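Local coordinates for chemotaxis protein CheX (Vibrio vulnificus, PDB 6VPW) that probably acts in bacterial chemotaxis as a CheX-type phosphatase, a family that removes phosphate from the response regulator CheY, at residues A[8-13]-A[103-108]; A[14-19]-A[139-144]; A[25-30]-A[65-70]. All coordinates share one frame; numbering follows the deposited sequence. Where two conformers were deposited one is given.

Contact 1. Residues A[8-13]-A[103-108]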
ATOM      1  N   VAL A   8       8.816   0.859 -16.871  1.00 36.82           N
ATOM      2  CA  VAL A   8       7.399   1.105 -17.277  1.00 37.79           C
ATOM      3  C   VAL A   8       6.830  -0.073 -18.093  1.00 36.85           C
ATOM      4  O   VAL A   8       5.853  -0.669 -17.628  1.00 37.41           O
ATOM      5  CB  VAL A   8       7.273   2.444 -18.028  1.00 40.31           C
ATOM      6  CG1 VAL A   8       5.906   2.630 -18.663  1.00 40.91           C
ATOM      7  CG2 VAL A   8       7.602   3.614 -17.121  1.00 40.52           C
ATOM      8  N   ASN A   9       7.414  -0.383 -19.252  1.00 36.88           N
ATOM      9  CA  ASN A   9       6.852  -1.416 -20.169  1.00 37.67           C
ATOM     10  C   ASN A   9       6.754  -2.797 -19.519  1.00 35.41           C
ATOM     11  O   ASN A   9       5.751  -3.475 -19.708  1.00 35.12           O
ATOM     12  CB  ASN A   9       7.608  -1.439 -21.494  1.00 38.45           C
ATOM     13  CG  ASN A   9       7.371  -0.169 -22.281  1.00 41.15           C
ATOM     14  OD1 ASN A   9       6.417   0.553 -22.013  1.00 43.31           O
ATOM     15  ND2 ASN A   9       8.219   0.102 -23.252  1.00 42.05           N
ATOM     16  N   PRO A  10       7.784  -3.307 -18.810  1.00 35.48           N
ATOM     17  CA  PRO A  10       7.668  -4.608 -18.149  1.00 35.40           C
ATOM     18  C   PRO A  10       6.443  -4.712 -17.227  1.00 34.77           C
ATOM     19  O   PRO A  10       5.806  -5.766 -17.264  1.00 32.86           O
ATOM     20  CB  PRO A  10       8.979  -4.729 -17.370  1.00 37.09           C
ATOM     21  CG  PRO A  10       9.951  -3.904 -18.177  1.00 36.51           C
ATOM     22  CD  PRO A  10       9.133  -2.739 -18.693  1.00 36.15           C
ATOM     23  N   PHE A  11       6.147  -3.660 -16.436  1.00 32.87           N
ATOM     24  CA  PHE A  11       4.955  -3.680 -15.541  1.00 30.97           C
ATOM     25  C   PHE A  11       3.662  -3.633 -16.376  1.00 29.21           C
ATOM     26  O   PHE A  11       2.755  -4.408 -16.088  1.00 29.82           O
ATOM     27  CB  PHE A  11       5.004  -2.569 -14.475  1.00 28.89           C
ATOM     28  CG  PHE A  11       5.873  -2.905 -13.290  1.00 30.00           C
ATOM     29  CD1 PHE A  11       5.358  -3.616 -12.215  1.00 29.58           C
ATOM     30  CD2 PHE A  11       7.223  -2.579 -13.275  1.00 31.27           C
ATOM     31  CE1 PHE A  11       6.170  -3.989 -11.150  1.00 30.54           C
ATOM     32  CE2 PHE A  11       8.027  -2.932 -12.201  1.00 32.50           C
ATOM     33  CZ  PHE A  11       7.499  -3.632 -11.137  1.00 32.20           C
ATOM     34  N   LEU A  12       3.599  -2.752 -17.373  1.00 31.54           N
ATOM     35  CA  LEU A  12       2.395  -2.577 -18.231  1.00 32.62           C
ATOM     36  C   LEU A  12       2.102  -3.904 -18.945  1.00 32.27           C
ATOM     37  O   LEU A  12       0.962  -4.380 -18.853  1.00 32.92           O
ATOM     38  CB  LEU A  12       2.670  -1.432 -19.213  1.00 34.66           C
ATOM     39  CG  LEU A  12       1.500  -0.934 -20.065  1.00 36.98           C
ATOM     40  CD1 LEU A  12       1.784   0.462 -20.579  1.00 40.32           C
ATOM     41  CD2 LEU A  12       1.210  -1.865 -21.237  1.00 41.02           C
ATOM     42  N   ALA A  13       3.121  -4.484 -19.575  1.00 31.17           N
ATOM     43  CA  ALA A  13       2.990  -5.766 -20.306  1.00 31.72           C
ATOM     44  C   ALA A  13       2.574  -6.887 -19.343  1.00 29.10           C
ATOM     45  O   ALA A  13       1.716  -7.726 -19.705  1.00 28.74           O
ATOM     46  CB  ALA A  13       4.302  -6.076 -20.999  1.00 34.07           C
ATOM     47  N   LYS A 103       9.584  -8.320 -12.383  1.00 28.09           N
ATOM     48  CA  LYS A 103      10.877  -8.604 -11.710  1.00 27.72           C
ATOM     49  C   LYS A 103      11.730  -9.535 -12.581  1.00 28.99           C
ATOM     50  O   LYS A 103      12.940  -9.310 -12.702  1.00 29.90           O
ATOM     51  CB  LYS A 103      10.619  -9.273 -10.357  1.00 26.89           C
ATOM     52  CG  LYS A 103      11.857  -9.785  -9.632  1.00 29.93           C
ATOM     53  CD  LYS A 103      11.525 -10.402  -8.286  1.00 32.52           C
ATOM     54  CE  LYS A 103      12.542 -11.437  -7.843  1.00 33.92           C
ATOM     55  NZ  LYS A 103      13.869 -10.855  -7.599  1.00 35.88           N
ATOM     56  N   ARG A 104      11.106 -10.564 -13.154  0.50 28.63           N
ATOM     57  CA  ARG A 104      11.855 -11.543 -13.982  0.50 30.59           C
ATOM     58  C   ARG A 104      12.367 -10.833 -15.242  0.50 30.55           C
ATOM     59  O   ARG A 104      13.549 -11.031 -15.588  0.50 31.71           O
ATOM     60  CB  ARG A 104      10.986 -12.762 -14.308  0.50 31.26           C
ATOM     61  CG  ARG A 104      11.781 -13.934 -14.870  0.50 33.21           C
ATOM     62  CD  ARG A 104      10.965 -15.166 -15.229  0.50 34.70           C
ATOM     63  NE  ARG A 104      10.328 -15.838 -14.101  0.50 34.11           N
ATOM     64  CZ  ARG A 104      10.943 -16.668 -13.267  0.50 34.23           C
ATOM     65  NH1 ARG A 104      12.235 -16.912 -13.396  0.50 35.03           N
ATOM     66  NH2 ARG A 104      10.268 -17.245 -12.289  0.50 35.93           N
ATOM     67  N   ILE A 105      11.526  -9.992 -15.860  1.00 30.81           N
ATOM     68  CA  ILE A 105      11.923  -9.269 -17.109  1.00 31.85           C
ATOM     69  C   ILE A 105      13.036  -8.254 -16.789  1.00 32.92           C
ATOM     70  O   ILE A 105      14.064  -8.244 -17.488  1.00 33.27           O
ATOM     71  CB  ILE A 105      10.691  -8.620 -17.777  1.00 32.96           C
ATOM     72  CG1 ILE A 105       9.702  -9.698 -18.231  1.00 35.93           C
ATOM     73  CG2 ILE A 105      11.111  -7.725 -18.941  1.00 34.05           C
ATOM     74  CD1 ILE A 105       8.299  -9.201 -18.530  1.00 37.41           C
ATOM     75  N   LEU A 106      12.847  -7.443 -15.756  1.00 29.89           N
ATOM     76  CA  LEU A 106      13.850  -6.404 -15.397  1.00 31.07           C
ATOM     77  C   LEU A 106      15.177  -7.041 -14.972  1.00 31.60           C
ATOM     78  O   LEU A 106      16.229  -6.417 -15.228  1.00 31.78           O
ATOM     79  CB  LEU A 106      13.235  -5.519 -14.313  1.00 30.76           C
ATOM     80  CG  LEU A 106      12.219  -4.525 -14.869  1.00 32.80           C
ATOM     81  CD1 LEU A 106      11.346  -3.938 -13.777  1.00 32.03           C
ATOM     82  CD2 LEU A 106      12.940  -3.428 -15.650  1.00 34.03           C
ATOM     83  N   ALA A 107      15.145  -8.240 -14.381  1.00 31.86           N
ATOM     84  CA  ALA A 107      16.418  -8.894 -13.982  1.00 32.04           C
ATOM     85  C   ALA A 107      17.280  -9.151 -15.230  1.00 34.56           C
ATOM     86  O   ALA A 107      18.513  -9.074 -15.137  1.00 36.57           O
ATOM     87  CB  ALA A 107      16.144 -10.160 -13.208  1.00 31.62           C
ATOM     88  N   GLU A 108      16.651  -9.381 -16.383  1.00 35.49           N
ATOM     89  CA  GLU A 108      17.419  -9.639 -17.630  1.00 37.72           C
ATOM     90  C   GLU A 108      18.036  -8.336 -18.150  1.00 40.52           C
ATOM     91  O   GLU A 108      18.940  -8.424 -19.005  1.00 41.66           O
ATOM     92  CB  GLU A 108      16.528 -10.306 -18.673  1.00 37.41           C
ATOM     93  CG  GLU A 108      16.007 -11.659 -18.232  1.00 37.19           C
ATOM     94  CD  GLU A 108      17.068 -12.666 -17.819  1.00 40.43           C
ATOM     95  OE1 GLU A 108      18.234 -12.488 -18.190  1.00 41.54           O
ATOM     96  OE2 GLU A 108      16.711 -13.638 -17.134  1.00 43.60           O
TER

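Contact 2. Residues A[14-19]-A[139-144]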
ATOM      1  N   SER A  14       3.125  -6.864 -18.126  0.60 28.10           N
ATOM      2  CA  SER A  14       2.831  -7.927 -17.132  0.60 27.13           C
ATOM      3  C   SER A  14       1.349  -7.921 -16.730  0.60 26.88           C
ATOM      4  O   SER A  14       0.769  -9.026 -16.657  0.60 27.35           O
ATOM      5  CB  SER A  14       3.723  -7.810 -15.930  0.60 26.52           C
ATOM      6  OG  SER A  14       3.577  -8.943 -15.100  0.60 25.97           O
ATOM      7  N   LEU A  15       0.759  -6.751 -16.452  1.00 25.92           N
ATOM      8  CA  LEU A  15      -0.686  -6.729 -16.075  1.00 28.31           C
ATOM      9  C   LEU A  15      -1.520  -7.226 -17.262  1.00 28.08           C
ATOM     10  O   LEU A  15      -2.443  -8.010 -17.048  1.00 28.30           O
ATOM     11  CB  LEU A  15      -1.147  -5.328 -15.662  1.00 28.28           C
ATOM     12  CG  LEU A  15      -2.650  -5.205 -15.393  1.00 30.07           C
ATOM     13  CD1 LEU A  15      -3.083  -6.101 -14.243  1.00 31.13           C
ATOM     14  CD2 LEU A  15      -3.045  -3.771 -15.104  1.00 31.80           C
ATOM     15  N   MET A  16      -1.196  -6.774 -18.465  1.00 29.49           N
ATOM     16  CA  MET A  16      -2.011  -7.197 -19.636  1.00 30.51           C
ATOM     17  C   MET A  16      -1.868  -8.703 -19.847  1.00 30.20           C
ATOM     18  O   MET A  16      -2.904  -9.357 -20.100  1.00 32.41           O
ATOM     19  CB  MET A  16      -1.587  -6.445 -20.895  1.00 32.55           C
ATOM     20  CG  MET A  16      -1.912  -4.970 -20.825  1.00 33.70           C
ATOM     21  SD  MET A  16      -1.366  -4.074 -22.274  1.00 39.79           S
ATOM     22  CE  MET A  16      -2.272  -4.959 -23.552  1.00 40.42           C
ATOM     23  N   ASN A  17      -0.654  -9.237 -19.725  1.00 29.03           N
ATOM     24  CA  ASN A  17      -0.435 -10.692 -19.964  1.00 31.00           C
ATOM     25  C   ASN A  17      -1.068 -11.534 -18.857  1.00 29.59           C
ATOM     26  O   ASN A  17      -1.568 -12.632 -19.177  1.00 30.64           O
ATOM     27  CB  ASN A  17       1.050 -10.998 -20.144  1.00 33.01           C
ATOM     28  CG  ASN A  17       1.576 -10.358 -21.405  1.00 35.23           C
ATOM     29  OD1 ASN A  17       0.794 -10.052 -22.299  1.00 39.22           O
ATOM     30  ND2 ASN A  17       2.877 -10.141 -21.480  1.00 34.70           N
ATOM     31  N   VAL A  18      -1.055 -11.048 -17.612  1.00 28.76           N
ATOM     32  CA  VAL A  18      -1.650 -11.826 -16.490  1.00 28.46           C
ATOM     33  C   VAL A  18      -3.162 -11.920 -16.732  1.00 29.21           C
ATOM     34  O   VAL A  18      -3.719 -13.048 -16.639  1.00 31.14           O
ATOM     35  CB  VAL A  18      -1.309 -11.214 -15.110  1.00 28.12           C
ATOM     36  CG1 VAL A  18      -2.168 -11.797 -14.007  1.00 30.26           C
ATOM     37  CG2 VAL A  18       0.161 -11.377 -14.756  1.00 29.61           C
ATOM     38  N   LEU A  19      -3.799 -10.805 -17.086  1.00 30.11           N
ATOM     39  CA  LEU A  19      -5.270 -10.832 -17.266  1.00 32.23           C
ATOM     40  C   LEU A  19      -5.663 -11.561 -18.552  1.00 34.08           C
ATOM     41  O   LEU A  19      -6.716 -12.237 -18.546  1.00 35.79           O
ATOM     42  CB  LEU A  19      -5.795  -9.400 -17.239  1.00 34.61           C
ATOM     43  CG  LEU A  19      -5.623  -8.693 -15.894  1.00 34.03           C
ATOM     44  CD1 LEU A  19      -6.235  -7.315 -15.942  1.00 35.62           C
ATOM     45  CD2 LEU A  19      -6.226  -9.508 -14.760  1.00 34.65           C
ATOM     46  N   MET A 139      -0.278   4.406 -15.463  1.00 32.84           N
ATOM     47  CA  MET A 139      -0.564   3.680 -16.723  1.00 33.72           C
ATOM     48  C   MET A 139      -2.053   3.352 -16.708  1.00 32.42           C
ATOM     49  O   MET A 139      -2.464   2.416 -16.022  1.00 29.87           O
ATOM     50  CB  MET A 139       0.271   2.396 -16.801  1.00 36.34           C
ATOM     51  CG  MET A 139       1.726   2.589 -16.336  1.00 39.78           C
ATOM     52  SD  MET A 139       2.689   1.051 -16.287  1.00 46.15           S
ATOM     53  CE  MET A 139       4.007   1.544 -15.178  1.00 48.10           C
ATOM     54  N   PRO A 140      -2.920   4.173 -17.346  1.00 33.45           N
ATOM     55  CA  PRO A 140      -4.353   3.893 -17.371  1.00 34.86           C
ATOM     56  C   PRO A 140      -4.726   2.730 -18.301  1.00 33.41           C
ATOM     57  O   PRO A 140      -4.047   2.505 -19.301  1.00 35.56           O
ATOM     58  CB  PRO A 140      -5.019   5.184 -17.893  1.00 38.95           C
ATOM     59  CG  PRO A 140      -3.891   6.218 -17.996  1.00 39.73           C
ATOM     60  CD  PRO A 140      -2.589   5.435 -18.024  1.00 37.35           C
ATOM     61  N   PHE A 141      -5.833   2.063 -17.979  1.00 33.27           N
ATOM     62  CA  PHE A 141      -6.360   0.941 -18.792  1.00 32.66           C
ATOM     63  C   PHE A 141      -7.883   1.033 -18.823  1.00 34.49           C
ATOM     64  O   PHE A 141      -8.495   1.566 -17.860  1.00 33.17           O
ATOM     65  CB  PHE A 141      -5.960  -0.421 -18.223  1.00 33.26           C
ATOM     66  CG  PHE A 141      -4.482  -0.716 -18.204  1.00 32.52           C
ATOM     67  CD1 PHE A 141      -3.705  -0.361 -17.114  1.00 32.35           C
ATOM     68  CD2 PHE A 141      -3.877  -1.385 -19.257  1.00 33.50           C
ATOM     69  CE1 PHE A 141      -2.349  -0.651 -17.086  1.00 31.93           C
ATOM     70  CE2 PHE A 141      -2.523  -1.682 -19.223  1.00 34.65           C
ATOM     71  CZ  PHE A 141      -1.762  -1.315 -18.139  1.00 31.66           C
ATOM     72  N   SER A 142      -8.471   0.520 -19.905  1.00 36.09           N
ATOM     73  CA  SER A 142      -9.939   0.553 -20.053  1.00 36.80           C
ATOM     74  C   SER A 142     -10.466  -0.803 -20.542  1.00 38.00           C
ATOM     75  O   SER A 142      -9.684  -1.612 -21.105  1.00 35.70           O
ATOM     76  CB  SER A 142     -10.333   1.653 -20.991  1.00 39.46           C
ATOM     77  OG  SER A 142      -9.850   1.381 -22.289  1.00 39.10           O
ATOM     78  N   SER A 143     -11.749  -1.034 -20.271  1.00 36.59           N
ATOM     79  CA  SER A 143     -12.500  -2.220 -20.738  1.00 36.99           C
ATOM     80  C   SER A 143     -13.984  -1.855 -20.639  1.00 36.83           C
ATOM     81  O   SER A 143     -14.309  -0.831 -19.976  1.00 35.95           O
ATOM     82  CB  SER A 143     -12.164  -3.442 -19.944  1.00 35.01           C
ATOM     83  OG  SER A 143     -12.818  -3.410 -18.694  1.00 35.55           O
ATOM     84  N   GLN A 144     -14.861  -2.652 -21.224  1.00 37.64           N
ATOM     85  CA  GLN A 144     -16.292  -2.263 -21.162  1.00 39.67           C
ATOM     86  C   GLN A 144     -16.813  -2.499 -19.745  1.00 39.33           C
ATOM     87  O   GLN A 144     -17.845  -1.913 -19.405  1.00 39.20           O
ATOM     88  CB  GLN A 144     -17.121  -3.034 -22.187  1.00 42.30           C
ATOM     89  CG  GLN A 144     -17.066  -4.540 -22.026  1.00 42.06           C
ATOM     90  CD  GLN A 144     -18.141  -5.181 -22.859  1.00 44.42           C
ATOM     91  OE1 GLN A 144     -19.320  -5.152 -22.512  1.00 47.01           O
ATOM     92  NE2 GLN A 144     -17.735  -5.787 -23.957  1.00 46.07           N
TER

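Contact 3. Residues A[25-30]-A[65-70]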
ATOM      1  N   LEU A  25      -9.113 -11.991 -20.232  1.00 40.28           N
ATOM      2  CA  LEU A  25      -9.681 -10.624 -20.350  1.00 40.51           C
ATOM      3  C   LEU A  25      -8.620  -9.677 -20.922  1.00 40.94           C
ATOM      4  O   LEU A  25      -7.461  -9.686 -20.440  1.00 40.21           O
ATOM      5  CB  LEU A  25     -10.192 -10.179 -18.977  1.00 40.39           C
ATOM      6  CG  LEU A  25     -10.973  -8.867 -18.960  1.00 41.41           C
ATOM      7  CD1 LEU A  25     -12.037  -8.879 -17.881  1.00 42.48           C
ATOM      8  CD2 LEU A  25     -10.043  -7.676 -18.799  1.00 40.86           C
ATOM      9  N   GLU A  26      -9.026  -8.869 -21.901  1.00 41.95           N
ATOM     10  CA  GLU A  26      -8.101  -7.955 -22.611  1.00 43.85           C
ATOM     11  C   GLU A  26      -8.291  -6.519 -22.117  1.00 42.44           C
ATOM     12  O   GLU A  26      -9.393  -5.981 -22.286  1.00 41.49           O
ATOM     13  CB  GLU A  26      -8.369  -8.065 -24.111  1.00 49.72           C
ATOM     14  CG  GLU A  26      -7.339  -7.371 -24.976  1.00 53.42           C
ATOM     15  CD  GLU A  26      -7.514  -7.653 -26.458  1.00 59.62           C
ATOM     16  OE1 GLU A  26      -8.667  -7.619 -26.932  1.00 65.30           O
ATOM     17  OE2 GLU A  26      -6.503  -7.958 -27.124  1.00 66.76           O
ATOM     18  N   LEU A  27      -7.252  -5.942 -21.508  1.00 39.53           N
ATOM     19  CA  LEU A  27      -7.292  -4.513 -21.105  1.00 40.61           C
ATOM     20  C   LEU A  27      -6.796  -3.656 -22.266  1.00 44.04           C
ATOM     21  O   LEU A  27      -5.884  -4.102 -22.997  1.00 42.30           O
ATOM     22  CB  LEU A  27      -6.410  -4.268 -19.885  1.00 41.26           C
ATOM     23  CG  LEU A  27      -6.945  -4.778 -18.554  1.00 42.43           C
ATOM     24  CD1 LEU A  27      -6.085  -4.245 -17.418  1.00 41.56           C
ATOM     25  CD2 LEU A  27      -8.399  -4.375 -18.354  1.00 45.17           C
ATOM     26  N   LYS A  28      -7.399  -2.476 -22.410  1.00 45.04           N
ATOM     27  CA  LYS A  28      -7.013  -1.480 -23.429  1.00 48.01           C
ATOM     28  C   LYS A  28      -6.088  -0.481 -22.750  1.00 45.68           C
ATOM     29  O   LYS A  28      -6.526   0.321 -21.931  1.00 45.36           O
ATOM     30  CB  LYS A  28      -8.259  -0.810 -24.018  1.00 51.44           C
ATOM     31  CG  LYS A  28      -8.026   0.498 -24.764  1.00 58.83           C
ATOM     32  CD  LYS A  28      -7.144   0.383 -25.985  1.00 61.72           C
ATOM     33  CE  LYS A  28      -6.864   1.723 -26.637  1.00 66.85           C
ATOM     34  NZ  LYS A  28      -8.104   2.421 -27.063  1.00 71.71           N
ATOM     35  N   PRO A  29      -4.772  -0.527 -23.035  1.00 45.56           N
ATOM     36  CA  PRO A  29      -3.840   0.420 -22.434  1.00 43.66           C
ATOM     37  C   PRO A  29      -3.929   1.812 -23.063  1.00 44.76           C
ATOM     38  O   PRO A  29      -4.034   1.892 -24.259  1.00 44.42           O
ATOM     39  CB  PRO A  29      -2.460  -0.184 -22.740  1.00 43.90           C
ATOM     40  CG  PRO A  29      -2.681  -0.999 -24.002  1.00 46.73           C
ATOM     41  CD  PRO A  29      -4.103  -1.514 -23.897  1.00 45.91           C
ATOM     42  N   GLN A  30      -3.973   2.842 -22.221  1.00 44.46           N
ATOM     43  CA  GLN A  30      -3.849   4.244 -22.683  1.00 46.62           C
ATOM     44  C   GLN A  30      -2.357   4.572 -22.567  1.00 45.18           C
ATOM     45  O   GLN A  30      -1.643   3.786 -21.929  1.00 44.56           O
ATOM     46  CB  GLN A  30      -4.730   5.196 -21.867  1.00 47.12           C
ATOM     47  CG  GLN A  30      -6.213   5.101 -22.202  1.00 51.56           C
ATOM     48  CD  GLN A  30      -6.853   3.816 -21.730  1.00 51.20           C
ATOM     49  OE1 GLN A  30      -6.628   3.364 -20.611  1.00 52.47           O
ATOM     50  NE2 GLN A  30      -7.687   3.230 -22.573  1.00 52.37           N
ATOM     51  N   GLU A  65     -14.807  -1.667  -9.532  1.00 32.67           N
ATOM     52  CA  GLU A  65     -15.488  -2.883  -9.012  1.00 35.48           C
ATOM     53  C   GLU A  65     -15.946  -3.766 -10.175  1.00 33.46           C
ATOM     54  O   GLU A  65     -15.696  -4.989 -10.117  1.00 33.49           O
ATOM     55  CB  GLU A  65     -16.674  -2.494  -8.122  1.00 40.29           C
ATOM     56  CG  GLU A  65     -17.460  -3.678  -7.595  1.00 46.97           C
ATOM     57  CD  GLU A  65     -18.434  -3.328  -6.482  1.00 52.12           C
ATOM     58  OE1 GLU A  65     -19.083  -4.252  -5.954  1.00 62.11           O
ATOM     59  OE2 GLU A  65     -18.525  -2.137  -6.136  1.00 52.94           O
ATOM     60  N   GLY A  66     -16.576  -3.165 -11.190  1.00 35.50           N
ATOM     61  CA  GLY A  66     -17.102  -3.924 -12.342  1.00 35.70           C
ATOM     62  C   GLY A  66     -16.028  -4.786 -12.982  1.00 34.87           C
ATOM     63  O   GLY A  66     -16.305  -5.965 -13.288  1.00 36.30           O
ATOM     64  N   LEU A  67     -14.833  -4.223 -13.152  1.00 34.12           N
ATOM     65  CA  LEU A  67     -13.700  -4.933 -13.800  1.00 31.80           C
ATOM     66  C   LEU A  67     -13.185  -6.050 -12.886  1.00 31.03           C
ATOM     67  O   LEU A  67     -12.972  -7.182 -13.377  1.00 32.77           O
ATOM     68  CB  LEU A  67     -12.611  -3.908 -14.117  1.00 31.85           C
ATOM     69  CG  LEU A  67     -11.313  -4.478 -14.677  1.00 30.47           C
ATOM     70  CD1 LEU A  67     -11.589  -5.382 -15.864  1.00 30.84           C
ATOM     71  CD2 LEU A  67     -10.364  -3.361 -15.057  1.00 30.17           C
ATOM     72  N   ALA A  68     -12.981  -5.735 -11.609  1.00 31.83           N
ATOM     73  CA  ALA A  68     -12.570  -6.748 -10.616  1.00 31.31           C
ATOM     74  C   ALA A  68     -13.565  -7.921 -10.620  1.00 32.58           C
ATOM     75  O   ALA A  68     -13.113  -9.088 -10.630  1.00 34.30           O
ATOM     76  CB  ALA A  68     -12.486  -6.096  -9.251  1.00 32.61           C
ATOM     77  N   LEU A  69     -14.872  -7.635 -10.587  1.00 34.82           N
ATOM     78  CA  LEU A  69     -15.881  -8.726 -10.583  1.00 38.47           C
ATOM     79  C   LEU A  69     -15.793  -9.508 -11.902  1.00 37.14           C
ATOM     80  O   LEU A  69     -15.924 -10.746 -11.850  1.00 39.14           O
ATOM     81  CB  LEU A  69     -17.283  -8.148 -10.348  1.00 41.73           C
ATOM     82  CG  LEU A  69     -17.539  -7.556  -8.959  1.00 44.20           C
ATOM     83  CD1 LEU A  69     -18.937  -6.955  -8.866  1.00 47.22           C
ATOM     84  CD2 LEU A  69     -17.357  -8.600  -7.875  1.00 46.58           C
ATOM     85  N   GLU A  70     -15.529  -8.831 -13.027  1.00 38.37           N
ATOM     86  CA  GLU A  70     -15.437  -9.551 -14.329  1.00 38.84           C
ATOM     87  C   GLU A  70     -14.216 -10.476 -14.307  1.00 36.12           C
ATOM     88  O   GLU A  70     -14.346 -11.636 -14.731  1.00 38.47           O
ATOM     89  CB  GLU A  70     -15.367  -8.578 -15.506  1.00 41.93           C
ATOM     90  CG  GLU A  70     -15.659  -9.226 -16.851  1.00 42.80           C
ATOM     91  CD  GLU A  70     -17.106  -9.626 -17.075  1.00 44.42           C
ATOM     92  OE1 GLU A  70     -17.992  -9.161 -16.312  1.00 43.81           O
ATOM     93  OE2 GLU A  70     -17.346 -10.427 -17.987  1.00 51.05           O
TER

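Contact 1. Residues A[8-13]-A[103-108]
P10 of helix 8-23 lays its ring against I105 and L106, near the C-terminal end of helix 85-107. The short helix segments run nearly antiparallel, at 150°, with their axes 9.3 Å apart. Packing is closest on the inner side. There L106 offers its two methyls to different partners: CD2 lies 3.9 Å from CG of P10, and CD1 lies 3.8 Å from CE2 of F11. L106 crosses both side chains at about a right angle. F11 contributes with the far part of its ring, since chi1 of -81° sets CG beside the backbone N and CE2 reaches the L106 methyl obliquely. The ring of F11 also rests on I152 and F154 of the sheet, and both F11 and L106 touch F113, so this half is buried. The outer half is looser and more exposed to solvent. I105 touches P10 through its CG2 branch, 4.0 Å from P10 CB, and belongs to the exposed surface. Across the two segments the contact is wholly apolar, so shape and burial, rather than directed polar bonds, join these helices.

Contact 2. Residues A[14-19]-A[139-144]
L15 lays a methyl over the ring of F141, and M16, its neighbour on helix 8-23, reaches the same ring from another direction. The CH-pi contact belongs to L15: CD2 lies 4.1 Å from the centroid of the F141 ring and 25° off its normal, offset toward the rim on the CE1 side. The L15 chain puts it there with CG anti to the backbone N, chi1 174°, and the two side chains slide past each other in opposite directions. The second kind of interaction is Met-aromatic. SD of M16 stands at the edge of the ring, 5.4 Å from the centroid of F141 and 84° off the normal, while the M16 chain bends near its sulfur. Here a helix packs across an antiparallel sheet, F141 being a residue of strand 137-142 that faces helix 8-23; the sheet is part of the CheX fold. Plain apolar packing completes the set. CG of M16 comes to 3.7 Å from CE2 of F141, approaching the ring obliquely. L15 and F141 are both buried and share I150 of strand 148-154 and L27 as further neighbours, whereas M16 is partly exposed and continues onto P29 of strand 28-34. L15 also touches V98 of helix 85-107.

Contact 3. Residues A[25-30]-A[65-70]
L25 and L67 both hold CG anti to the backbone N, with chi1 of -172° and 175°, and this extends each branched end toward the facing segment. L27 joins them from further along the 25-30 segment, with its CD2 methyl turned toward helix 65-76. The three leucines meet through their methyls. CD2 of L25 lies 4.0 Å from CD1 of L67, and CD2 of L27 lies 4.0 Å from CD2 of L67, so the two branches of L67 serve different partners. Both of these leucine pairs cross at a slant. One turn further along the helix, E70 joins with the aliphatic part of its chain. Its CB-CG stem packs on L25, where E70 CG is 3.8 Å from L25 CD1, and the two side chains cross at about a right angle. The E70 OE1 atom has a long, weak ion pair with R79. W145 touches both L25 and E70, and I71 and N74 continue the helix surface against L25. L27 is also packed on L15 and L19 of helix 8-23 and on F141 of strand 137-142. The leucines thus fill a hydrophobic junction where the link from helix 8-23 into strand 28-34 passes the start of helix 65-76: a helix packed against the connection that leads into a strand, within the CheX fold of helices packed on an antiparallel sheet.

Contacts 1 and 2 share helix 8-23. Their centres lie about 15 Å apart, and L12, of the 8-13 segment, touches contact 2: its CG is 3.8 Å from CZ of F141 and its CB is 3.8 Å from SD of M139. Contacts 2 and 3 are nearer, with centres about 6 Å apart, because strands 137-142 and 28-34 are neighbours in the sheet; S142 O and K28 N, 2.8 Å apart, are a probable hydrogen bond between them. Contact 3 sits inside the chain loops closed by both others, about 20 Å from contact 1 between centres. Together they join helix 8-23 to helix 85-107 and to the sheet, and helix 65-76 to the connection after helix 8-23.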